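Local coordinates for putative GGDEF domain protein (Pseudomonas aeruginosa, PDB 7E6G) that probably makes the second messenger cyclic di-GMP by condensing two GTP molecules with release of diphosphate, using magnesium and its GGDEF domain, at residues Asp141-Val146 against Asp156-Glu161; Asp148-Asp153 against Val212-Glu217; Asp205-Leu210 against Leu219-Ser224. All coordinates share one frame; numbering follows the deposited sequence.

Contact 1: Asp141-Val146 against Asp156-Glu161; sequences DFFKQV and DRVLVE. With G2P (phosphomethylphosphonic acid guanylate ester), chain H.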
loop_
_atom_site.group_PDB
_atom_site.type_symbol
_atom_site.label_atom_id
_atom_site.label_comp_id
_atom_site.label_asym_id
_atom_site.label_seq_id
_atom_site.Cartn_x
_atom_site.Cartn_y
_atom_site.Cartn_z
ATOM N N ASP A 141 44.605 17.601 -33.401
ATOM C CA ASP A 141 45.506 18.229 -34.360
ATOM C C ASP A 141 45.051 17.935 -35.785
ATOM O O ASP A 141 44.791 16.778 -36.132
ATOM C CB ASP A 141 46.935 17.728 -34.158
ATOM C CG ASP A 141 47.479 18.028 -32.777
ATOM O OD1 ASP A 141 47.187 19.099 -32.223
ATOM O OD2 ASP A 141 48.238 17.199 -32.242
ATOM N N PHE A 142 44.946 18.989 -36.603
ATOM C CA PHE A 142 44.675 18.878 -38.041
ATOM C C PHE A 142 43.349 18.172 -38.330
ATOM O O PHE A 142 43.205 17.484 -39.346
ATOM C CB PHE A 142 45.832 18.179 -38.767
ATOM C CG PHE A 142 47.174 18.849 -38.567
ATOM C CD1 PHE A 142 47.377 20.171 -38.960
ATOM C CD2 PHE A 142 48.229 18.161 -37.990
ATOM C CE1 PHE A 142 48.606 20.790 -38.781
ATOM C CE2 PHE A 142 49.461 18.776 -37.813
ATOM C CZ PHE A 142 49.648 20.093 -38.209
ATOM N N PHE A 143 42.368 18.336 -37.442
ATOM C CA PHE A 143 41.068 17.707 -37.649
ATOM C C PHE A 143 40.419 18.147 -38.957
ATOM O O PHE A 143 39.704 17.360 -39.599
ATOM C CB PHE A 143 40.149 18.016 -36.471
ATOM C CG PHE A 143 38.956 17.123 -36.405
ATOM C CD1 PHE A 143 39.116 15.739 -36.410
ATOM C CD2 PHE A 143 37.672 17.658 -36.349
ATOM C CE1 PHE A 143 38.020 14.906 -36.374
ATOM C CE2 PHE A 143 36.566 16.834 -36.298
ATOM C CZ PHE A 143 36.736 15.449 -36.314
ATOM N N LYS A 144 40.623 19.290 -39.368
ATOM C CA LYS A 144 40.106 19.766 -40.514
ATOM C C LYS A 144 40.557 18.946 -41.684
ATOM O O LYS A 144 39.839 18.861 -42.533
ATOM C CB LYS A 144 40.621 21.096 -40.518
ATOM C CG LYS A 144 40.010 22.009 -41.425
ATOM C CD LYS A 144 40.108 23.315 -40.807
ATOM C CE LYS A 144 39.759 24.344 -41.827
ATOM N NZ LYS A 144 39.242 25.555 -41.135
ATOM N N GLN A 145 41.775 18.414 -41.730
ATOM C CA GLN A 145 42.182 17.476 -42.773
ATOM C C GLN A 145 41.311 16.228 -42.757
ATOM O O GLN A 145 40.943 15.704 -43.818
ATOM C CB GLN A 145 43.649 17.086 -42.623
ATOM C CG GLN A 145 44.591 17.949 -43.423
ATOM C CD GLN A 145 44.766 17.487 -44.864
ATOM O OE1 GLN A 145 43.814 17.020 -45.529
ATOM N NE2 GLN A 145 46.003 17.609 -45.356
ATOM N N VAL A 146 40.976 15.731 -41.564
ATOM C CA VAL A 146 40.072 14.595 -41.494
ATOM C C VAL A 146 38.772 14.938 -42.196
ATOM O O VAL A 146 38.302 14.206 -43.075
ATOM C CB VAL A 146 39.833 14.176 -40.033
ATOM C CG1 VAL A 146 38.868 13.020 -39.982
ATOM C CG2 VAL A 146 41.136 13.799 -39.359
ATOM N N ASP A 156 33.324 12.523 -37.420
ATOM C CA ASP A 156 32.452 12.230 -36.287
ATOM C C ASP A 156 32.773 10.858 -35.715
ATOM O O ASP A 156 32.859 10.680 -34.489
ATOM C CB ASP A 156 30.979 12.293 -36.720
ATOM C CG ASP A 156 30.404 13.726 -36.747
ATOM O OD1 ASP A 156 31.128 14.713 -36.445
ATOM O OD2 ASP A 156 29.199 13.854 -37.095
ATOM N N ARG A 157 32.939 9.872 -36.597
ATOM C CA ARG A 157 33.405 8.567 -36.149
ATOM C C ARG A 157 34.723 8.690 -35.409
ATOM O O ARG A 157 34.917 8.071 -34.355
ATOM C CB ARG A 157 33.521 7.629 -37.343
ATOM C CG ARG A 157 32.148 7.328 -37.897
ATOM C CD ARG A 157 31.945 5.856 -38.097
ATOM N NE ARG A 157 32.650 5.444 -39.301
ATOM C CZ ARG A 157 33.707 4.637 -39.317
ATOM N NH1 ARG A 157 34.204 4.128 -38.179
ATOM N NH2 ARG A 157 34.267 4.341 -40.480
ATOM N N VAL A 158 35.627 9.519 -35.930
ATOM C CA VAL A 158 36.917 9.722 -35.282
ATOM C C VAL A 158 36.727 10.251 -33.866
ATOM O O VAL A 158 37.357 9.771 -32.916
ATOM C CB VAL A 158 37.789 10.660 -36.137
ATOM C CG1 VAL A 158 38.946 11.214 -35.312
ATOM C CG2 VAL A 158 38.319 9.918 -37.333
ATOM N N LEU A 159 35.859 11.244 -33.703
ATOM C CA LEU A 159 35.614 11.812 -32.383
ATOM C C LEU A 159 34.996 10.789 -31.440
ATOM O O LEU A 159 35.341 10.748 -30.251
ATOM C CB LEU A 159 34.711 13.043 -32.506
ATOM C CG LEU A 159 35.363 14.275 -33.126
ATOM C CD1 LEU A 159 34.355 15.377 -33.234
ATOM C CD2 LEU A 159 36.545 14.724 -32.284
ATOM N N VAL A 160 34.080 9.953 -31.942
ATOM C CA VAL A 160 33.530 8.893 -31.095
ATOM C C VAL A 160 34.647 7.973 -30.626
ATOM O O VAL A 160 34.720 7.601 -29.452
ATOM C CB VAL A 160 32.422 8.107 -31.830
ATOM C CG1 VAL A 160 32.133 6.791 -31.116
ATOM C CG2 VAL A 160 31.141 8.921 -31.947
ATOM N N GLU A 161 35.545 7.601 -31.530
ATOM C CA GLU A 161 36.602 6.666 -31.157
ATOM C C GLU A 161 37.579 7.293 -30.171
ATOM O O GLU A 161 38.092 6.617 -29.265
ATOM C CB GLU A 161 37.331 6.196 -32.405
ATOM C CG GLU A 161 36.521 5.233 -33.227
ATOM C CD GLU A 161 36.485 3.869 -32.599
ATOM O OE1 GLU A 161 37.365 3.041 -32.956
ATOM O OE2 GLU A 161 35.579 3.629 -31.759
HETATM P PG G2P H . 44.786 22.518 -35.219
HETATM O O1G G2P H . 44.607 22.412 -33.927
HETATM O O2G G2P H . 45.551 21.581 -35.697
HETATM O O3G G2P H . 45.089 23.741 -35.654
HETATM O O3B G2P H . 43.345 22.273 -35.669
HETATM P PB G2P H . 42.473 22.027 -36.951
HETATM O O1B G2P H . 41.928 20.884 -36.663
HETATM O O2B G2P H . 43.115 22.092 -38.114
HETATM C C3A G2P H . 41.236 23.223 -37.133
HETATM P PA G2P H . 40.244 23.772 -35.949
HETATM O O1A G2P H . 40.737 25.004 -36.362
HETATM O O2A G2P H . 40.905 22.955 -34.967
HETATM O "O5'" G2P H . 39.219 23.142 -36.818
HETATM C "C5'" G2P H . 38.548 21.931 -36.490
HETATM C "C4'" G2P H . 37.406 21.643 -37.413
HETATM O "O4'" G2P H . 36.547 21.079 -36.596
HETATM C "C3'" G2P H . 36.680 22.850 -37.683
HETATM O "O3'" G2P H . 36.776 23.086 -39.032
HETATM C "C2'" G2P H . 35.320 22.463 -37.254
HETATM O "O2'" G2P H . 34.299 22.864 -38.068
HETATM C "C1'" G2P H . 35.416 21.048 -37.272
HETATM N N9 G2P H . 34.412 20.434 -36.489
HETATM C C8 G2P H . 33.942 21.052 -35.457
HETATM N N7 G2P H . 33.036 20.337 -34.872
HETATM C C5 G2P H . 32.920 19.252 -35.503
HETATM C C6 G2P H . 32.164 18.204 -35.296
HETATM O O6 G2P H . 31.381 18.108 -34.407
HETATM N N1 G2P H . 32.262 17.140 -36.153
HETATM C C2 G2P H . 33.124 17.221 -37.182
HETATM N N2 G2P H . 33.201 16.252 -37.932
HETATM N N3 G2P H . 33.857 18.310 -37.348
HETATM C C4 G2P H . 33.785 19.308 -36.509
#
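Phe143 and Val146, on the first turn of helix 143-150, pack against Val158 and Leu159 of helix 152-168, and the same short segment also holds the nucleotide analogue G2P. Before the helix, Asp141 turns its carboxylate to Lys251 and to the hydroxyls of Ser224 and Thr222, which would hold the residue before the helix in place. Phe142 takes the N-cap position, and its backbone N gives a nearly straight hydrogen bond to G2P O2G (2.8 Å, 169°). The N-H groups of Phe143 and Lys144 both reach G2P O1B, though weakly. Phe143 holds CG anti to its backbone N (chi1 -164°), which sends the ring toward helix 152-168. Phe143 CZ lies 3.7 Å from Leu159 CG, while Val158 CG1 lies at the edge of the ring, 4.0 Å from Phe143 CE1; on the other flank, Phe143 CE2 comes 3.3 Å from G2P N3. One helical turn on, Val146 CG1 adds a methyl contact with Val158 CG2. From the facing helix, Asp156 OD1 accepts hydrogen bonds from both G2P N1 (2.7 Å) and G2P N2 (3.0 Å), reading the guanine edge. A phosphate-binding helix start joined through an apolar core to a guanine-reading carboxylate is the nucleotide site of the GGDEF domain.

Contact 2: Asp148-Asp153 against Val212-Glu217; sequences DTWGHD and VRVGTE. With G2P (phosphomethylphosphonic acid guanylate ester), chain H.
Trp150, at the end of helix 143-150, meets Val214 and Glu217 of a β-hairpin, and the close part of this contact is its indole. Trp150 NE1 donates to Glu217 OE1 at 2.9 Å with a moderately bent N-H...O angle of 147°. The oxygen is met from above the carboxylate plane, while it lies only slightly off the plane of the indole; the two planes stand 61° apart. Glu217 OE2 sits 3.4 Å from Trp150 CZ2, and an extended chain beyond CG (chi2 -177°) carries the carboxylate that far. Next to it, Trp150 CD1 packs on Val214 CG1 at 4.0 Å. Thr149 CG2, from the same helix, sits over the centre of one indole face, 3.5 Å above the plane. The bond to Glu217 lies at the surface, and the loose side is the outer Gly215-Thr216 part of the type II' turn, which makes no contact with 148-153. Two residues after Trp150, His152 O takes a weak hydrogen bond from G2P N2 at 3.1 Å. Leu219, on the partner strand, touches both Trp150 and Val214, while Val214 also packs on Ser154 and Arg157, so the hairpin 212-219 lies across the junction of helices 143-150 and 152-168.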
loop_
_atom_site.group_PDB
_atom_site.type_symbol
_atom_site.label_atom_id
_atom_site.label_comp_id
_atom_site.label_asym_id
_atom_site.label_seq_id
_atom_site.Cartn_x
_atom_site.Cartn_y
_atom_site.Cartn_z
ATOM N N ASP A 148 38.058 17.276 -44.367
ATOM C CA ASP A 148 38.172 17.657 -45.765
ATOM C C ASP A 148 38.467 16.460 -46.650
ATOM O O ASP A 148 37.980 16.402 -47.786
ATOM C CB ASP A 148 39.250 18.731 -45.931
ATOM C CG ASP A 148 38.837 20.081 -45.317
ATOM O OD1 ASP A 148 37.619 20.310 -45.098
ATOM O OD2 ASP A 148 39.725 20.925 -45.054
ATOM N N THR A 149 39.224 15.487 -46.152
ATOM C CA THR A 149 39.547 14.312 -46.945
ATOM C C THR A 149 38.463 13.239 -46.883
ATOM O O THR A 149 38.176 12.589 -47.895
ATOM C CB THR A 149 40.881 13.728 -46.477
ATOM O OG1 THR A 149 41.900 14.726 -46.587
ATOM C CG2 THR A 149 41.257 12.535 -47.307
ATOM N N TRP A 150 37.845 13.015 -45.727
ATOM C CA TRP A 150 36.929 11.892 -45.604
ATOM C C TRP A 150 35.506 12.296 -45.250
ATOM O O TRP A 150 34.647 11.418 -45.109
ATOM C CB TRP A 150 37.465 10.896 -44.566
ATOM C CG TRP A 150 38.731 10.204 -45.000
ATOM C CD1 TRP A 150 38.846 9.204 -45.925
ATOM C CD2 TRP A 150 40.060 10.474 -44.537
ATOM N NE1 TRP A 150 40.161 8.833 -46.063
ATOM C CE2 TRP A 150 40.926 9.597 -45.218
ATOM C CE3 TRP A 150 40.602 11.376 -43.615
ATOM C CZ2 TRP A 150 42.305 9.598 -45.005
ATOM C CZ3 TRP A 150 41.969 11.366 -43.395
ATOM C CH2 TRP A 150 42.804 10.478 -44.086
ATOM N N GLY A 151 35.227 13.584 -45.107
ATOM C CA GLY A 151 33.892 14.022 -44.768
ATOM C C GLY A 151 33.678 14.192 -43.272
ATOM O O GLY A 151 34.405 13.657 -42.438
ATOM N N HIS A 152 32.634 14.951 -42.941
ATOM C CA HIS A 152 32.350 15.234 -41.544
ATOM C C HIS A 152 31.823 13.999 -40.814
ATOM O O HIS A 152 32.023 13.871 -39.605
ATOM C CB HIS A 152 31.387 16.423 -41.455
ATOM C CG HIS A 152 32.047 17.742 -41.751
ATOM N ND1 HIS A 152 32.572 18.557 -40.768
ATOM C CD2 HIS A 152 32.299 18.372 -42.925
ATOM C CE1 HIS A 152 33.106 19.632 -41.321
ATOM N NE2 HIS A 152 32.956 19.543 -42.630
ATOM N N ASP A 153 31.177 13.067 -41.526
ATOM C CA ASP A 153 30.737 11.829 -40.886
ATOM C C ASP A 153 31.940 10.992 -40.443
ATOM O O ASP A 153 31.925 10.369 -39.368
ATOM C CB ASP A 153 29.822 11.057 -41.843
ATOM C CG ASP A 153 28.385 11.620 -41.886
ATOM O OD1 ASP A 153 27.633 11.475 -40.896
ATOM O OD2 ASP A 153 27.991 12.217 -42.912
ATOM N N VAL A 212 41.097 4.494 -36.912
ATOM C CA VAL A 212 39.686 4.494 -37.284
ATOM C C VAL A 212 39.578 4.112 -38.757
ATOM O O VAL A 212 40.096 4.811 -39.627
ATOM C CB VAL A 212 39.049 5.866 -37.009
ATOM C CG1 VAL A 212 37.598 5.889 -37.389
ATOM C CG2 VAL A 212 39.194 6.233 -35.555
ATOM N N ARG A 213 38.922 3.000 -39.051
ATOM C CA ARG A 213 38.805 2.573 -40.436
ATOM C C ARG A 213 37.711 3.355 -41.138
ATOM O O ARG A 213 36.585 3.430 -40.646
ATOM C CB ARG A 213 38.511 1.090 -40.510
ATOM C CG ARG A 213 39.609 0.275 -39.901
ATOM C CD ARG A 213 39.337 -1.199 -39.970
ATOM N NE ARG A 213 40.487 -1.896 -39.421
ATOM C CZ ARG A 213 41.512 -2.295 -40.159
ATOM N NH1 ARG A 213 41.486 -2.078 -41.470
ATOM N NH2 ARG A 213 42.545 -2.919 -39.594
ATOM N N VAL A 214 38.056 3.965 -42.271
ATOM C CA VAL A 214 37.110 4.570 -43.189
ATOM C C VAL A 214 37.384 3.939 -44.534
ATOM O O VAL A 214 38.393 4.254 -45.178
ATOM C CB VAL A 214 37.247 6.090 -43.277
ATOM C CG1 VAL A 214 36.258 6.609 -44.296
ATOM C CG2 VAL A 214 37.000 6.717 -41.921
ATOM N N GLY A 215 36.483 3.078 -44.967
ATOM C CA GLY A 215 36.664 2.300 -46.162
ATOM C C GLY A 215 38.062 1.742 -46.294
ATOM O O GLY A 215 38.533 0.907 -45.521
ATOM N N THR A 216 38.750 2.266 -47.268
ATOM C CA THR A 216 39.996 1.733 -47.726
ATOM C C THR A 216 41.196 2.298 -46.968
ATOM O O THR A 216 42.334 1.884 -47.233
ATOM C CB THR A 216 40.041 2.026 -49.214
ATOM O OG1 THR A 216 40.337 0.825 -49.952
ATOM C CG2 THR A 216 40.965 3.145 -49.503
ATOM N N GLU A 217 40.963 3.188 -45.993
ATOM C CA GLU A 217 42.021 3.863 -45.253
ATOM C C GLU A 217 41.768 3.723 -43.757
ATOM O O GLU A 217 40.642 3.499 -43.319
ATOM C CB GLU A 217 42.128 5.355 -45.646
ATOM C CG GLU A 217 42.663 5.558 -47.073
ATOM C CD GLU A 217 42.848 7.020 -47.457
ATOM O OE1 GLU A 217 41.908 7.592 -48.049
ATOM O OE2 GLU A 217 43.930 7.599 -47.180
HETATM P PG G2P H . 44.786 22.518 -35.219
HETATM O O1G G2P H . 44.607 22.412 -33.927
HETATM O O2G G2P H . 45.551 21.581 -35.697
HETATM O O3G G2P H . 45.089 23.741 -35.654
HETATM O O3B G2P H . 43.345 22.273 -35.669
HETATM P PB G2P H . 42.473 22.027 -36.951
HETATM O O1B G2P H . 41.928 20.884 -36.663
HETATM O O2B G2P H . 43.115 22.092 -38.114
HETATM C C3A G2P H . 41.236 23.223 -37.133
HETATM P PA G2P H . 40.244 23.772 -35.949
HETATM O O1A G2P H . 40.737 25.004 -36.362
HETATM O O2A G2P H . 40.905 22.955 -34.967
HETATM O "O5'" G2P H . 39.219 23.142 -36.818
HETATM C "C5'" G2P H . 38.548 21.931 -36.490
HETATM C "C4'" G2P H . 37.406 21.643 -37.413
HETATM O "O4'" G2P H . 36.547 21.079 -36.596
HETATM C "C3'" G2P H . 36.680 22.850 -37.683
HETATM O "O3'" G2P H . 36.776 23.086 -39.032
HETATM C "C2'" G2P H . 35.320 22.463 -37.254
HETATM O "O2'" G2P H . 34.299 22.864 -38.068
HETATM C "C1'" G2P H . 35.416 21.048 -37.272
HETATM N N9 G2P H . 34.412 20.434 -36.489
HETATM C C8 G2P H . 33.942 21.052 -35.457
HETATM N N7 G2P H . 33.036 20.337 -34.872
HETATM C C5 G2P H . 32.920 19.252 -35.503
HETATM C C6 G2P H . 32.164 18.204 -35.296
HETATM O O6 G2P H . 31.381 18.108 -34.407
HETATM N N1 G2P H . 32.262 17.140 -36.153
HETATM C C2 G2P H . 33.124 17.221 -37.182
HETATM N N2 G2P H . 33.201 16.252 -37.932
HETATM N N3 G2P H . 33.857 18.310 -37.348
HETATM C C4 G2P H . 33.785 19.308 -36.509
#

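Contact 3: Asp205-Leu210 against Leu219-Ser224; sequences DSVRTL and LSVTAS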
loop_
_atom_site.group_PDB
_atom_site.type_symbol
_atom_site.label_atom_id
_atom_site.label_comp_id
_atom_site.label_asym_id
_atom_site.label_seq_id
_atom_site.Cartn_x
_atom_site.Cartn_y
_atom_site.Cartn_z
ATOM N N ASP A 205 48.581 7.943 -25.118
ATOM C CA ASP A 205 48.865 6.709 -25.845
ATOM C C ASP A 205 47.586 6.160 -26.456
ATOM O O ASP A 205 47.565 5.740 -27.619
ATOM C CB ASP A 205 49.508 5.660 -24.928
ATOM C CG ASP A 205 50.864 6.096 -24.371
ATOM O OD1 ASP A 205 51.412 7.149 -24.808
ATOM O OD2 ASP A 205 51.373 5.374 -23.473
ATOM N N SER A 206 46.503 6.158 -25.679
ATOM C CA SER A 206 45.236 5.641 -26.167
ATOM C C SER A 206 44.842 6.324 -27.467
ATOM O O SER A 206 44.562 5.656 -28.473
ATOM C CB SER A 206 44.164 5.843 -25.100
ATOM O OG SER A 206 43.199 4.819 -25.183
ATOM N N VAL A 207 44.855 7.664 -27.469
ATOM C CA VAL A 207 44.489 8.410 -28.672
ATOM C C VAL A 207 45.478 8.131 -29.797
ATOM O O VAL A 207 45.085 7.862 -30.939
ATOM C CB VAL A 207 44.379 9.916 -28.366
ATOM C CG1 VAL A 207 44.143 10.717 -29.643
ATOM C CG2 VAL A 207 43.238 10.155 -27.412
ATOM N N ARG A 208 46.774 8.150 -29.489
ATOM C CA ARG A 208 47.787 7.983 -30.524
ATOM C C ARG A 208 47.622 6.656 -31.268
ATOM O O ARG A 208 47.683 6.620 -32.501
ATOM C CB ARG A 208 49.177 8.104 -29.900
ATOM C CG ARG A 208 50.265 8.462 -30.908
ATOM C CD ARG A 208 51.633 8.637 -30.252
ATOM N NE ARG A 208 51.820 9.976 -29.697
ATOM C CZ ARG A 208 51.786 10.256 -28.394
ATOM N NH1 ARG A 208 51.565 9.284 -27.512
ATOM N NH2 ARG A 208 51.962 11.507 -27.968
ATOM N N THR A 209 47.377 5.568 -30.553
ATOM C CA THR A 209 47.378 4.265 -31.209
ATOM C C THR A 209 46.047 3.931 -31.870
ATOM O O THR A 209 45.901 2.844 -32.441
ATOM C CB THR A 209 47.744 3.174 -30.203
ATOM O OG1 THR A 209 46.632 2.962 -29.333
ATOM C CG2 THR A 209 48.972 3.591 -29.387
ATOM N N LEU A 210 45.080 4.830 -31.788
ATOM C CA LEU A 210 43.798 4.634 -32.439
ATOM C C LEU A 210 43.962 4.540 -33.951
ATOM O O LEU A 210 44.751 5.274 -34.558
ATOM C CB LEU A 210 42.888 5.802 -32.099
ATOM C CG LEU A 210 41.433 5.549 -31.791
ATOM C CD1 LEU A 210 41.253 4.247 -31.032
ATOM C CD2 LEU A 210 41.000 6.749 -30.981
ATOM N N LEU A 219 42.594 5.833 -40.373
ATOM C CA LEU A 219 43.026 7.157 -39.943
ATOM C C LEU A 219 43.670 7.097 -38.568
ATOM O O LEU A 219 43.205 6.382 -37.674
ATOM C CB LEU A 219 41.843 8.122 -39.886
ATOM C CG LEU A 219 41.169 8.635 -41.157
ATOM C CD1 LEU A 219 40.835 7.519 -42.119
ATOM C CD2 LEU A 219 39.888 9.410 -40.831
ATOM N N SER A 220 44.738 7.864 -38.408
ATOM C CA SER A 220 45.360 8.110 -37.117
ATOM C C SER A 220 45.455 9.615 -36.891
ATOM O O SER A 220 45.509 10.408 -37.842
ATOM C CB SER A 220 46.742 7.488 -37.028
ATOM O OG SER A 220 46.633 6.078 -36.890
ATOM N N VAL A 221 45.454 10.009 -35.616
ATOM C CA VAL A 221 45.412 11.412 -35.250
ATOM C C VAL A 221 46.326 11.643 -34.063
ATOM O O VAL A 221 46.743 10.712 -33.370
ATOM C CB VAL A 221 43.991 11.886 -34.902
ATOM C CG1 VAL A 221 43.073 11.747 -36.107
ATOM C CG2 VAL A 221 43.473 11.091 -33.713
ATOM N N THR A 222 46.637 12.904 -33.839
ATOM C CA THR A 222 47.290 13.321 -32.618
ATOM C C THR A 222 46.444 14.406 -31.977
ATOM O O THR A 222 45.577 15.013 -32.620
ATOM C CB THR A 222 48.701 13.843 -32.881
ATOM O OG1 THR A 222 48.619 14.919 -33.823
ATOM C CG2 THR A 222 49.611 12.733 -33.428
ATOM N N ALA A 223 46.695 14.638 -30.693
ATOM C CA ALA A 223 46.057 15.729 -29.976
ATOM C C ALA A 223 47.114 16.539 -29.250
ATOM O O ALA A 223 48.087 15.983 -28.727
ATOM C CB ALA A 223 45.026 15.211 -28.967
ATOM N N SER A 224 46.922 17.851 -29.222
ATOM C CA SER A 224 47.639 18.700 -28.283
ATOM C C SER A 224 46.874 18.711 -26.971
ATOM O O SER A 224 45.655 18.516 -26.952
ATOM C CB SER A 224 47.774 20.113 -28.839
ATOM O OG SER A 224 48.494 20.107 -30.062
HETATM O O HOH W 1 45.060 8.064 -33.739
HETATM O O HOH W 2 48.538 8.495 -34.011
#
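Ser220 reaches across to Leu210, just past the end of helix 193-208, and its short side chain can be traced in two steps. Ser220 CB stands 3.9 Å from Leu210 O. With OG set beside the backbone N and anti to the carbonyl carbon (chi1 -74°), the Ser220 hydroxyl advances to 3.1 Å from the same Leu210 O; a hydrogen bond is possible there, but the single proton has another acceptor within range. The next residue, Val221, turns its CG2 onto Val207 CG1 at 4.1 Å, the two side chains meeting at a slant, and this is the apolar part of the contact. Between the backbones lie two waters. Water 1 accepts from Val221 N at 2.7 Å and can donate to Val207 O, at 2.8 Å, and to Leu210 O, at 2.9 Å, although it has more acceptors around it than protons to give. Water 2 donates to Arg208 O (2.6 Å) and to Val221 O (2.9 Å), joining two carbonyls that could not bond to each other directly. The side chain of Arg208 leaves the backbone away from 219-224, and its guanidinium pairs with Asp205 and Asp256. Polar backbone groups are thus bridged by water, beside an apolar contact of two valines. No direct backbone hydrogen bond spans the segments, which implies that the two waters help to satisfy both the carbonyls at the end of the helix and the N-H and C=O of Val221.

Overall arrangement
The three contacts gather at one end of the GGDEF domain, on the same side of the chain's centre. Contacts 1 and 2 lie about 9 Å apart, centre to centre; both use helices 143-150 and 152-168, and both touch G2P. Contact 3 is about 10 Å from contact 1 and 15 Å from contact 2, again between centres. In sequence, contact 1 closes before contact 3 opens, whereas contact 2 interleaves with each of the others. The carboxylate of Asp141 ties contact 1 to the strand of contact 3, which continues into the central sheet. The hairpin of strands 212-214 and 217-219 joins the helices beside the nucleotide to the region where helix 193-208 meets that sheet.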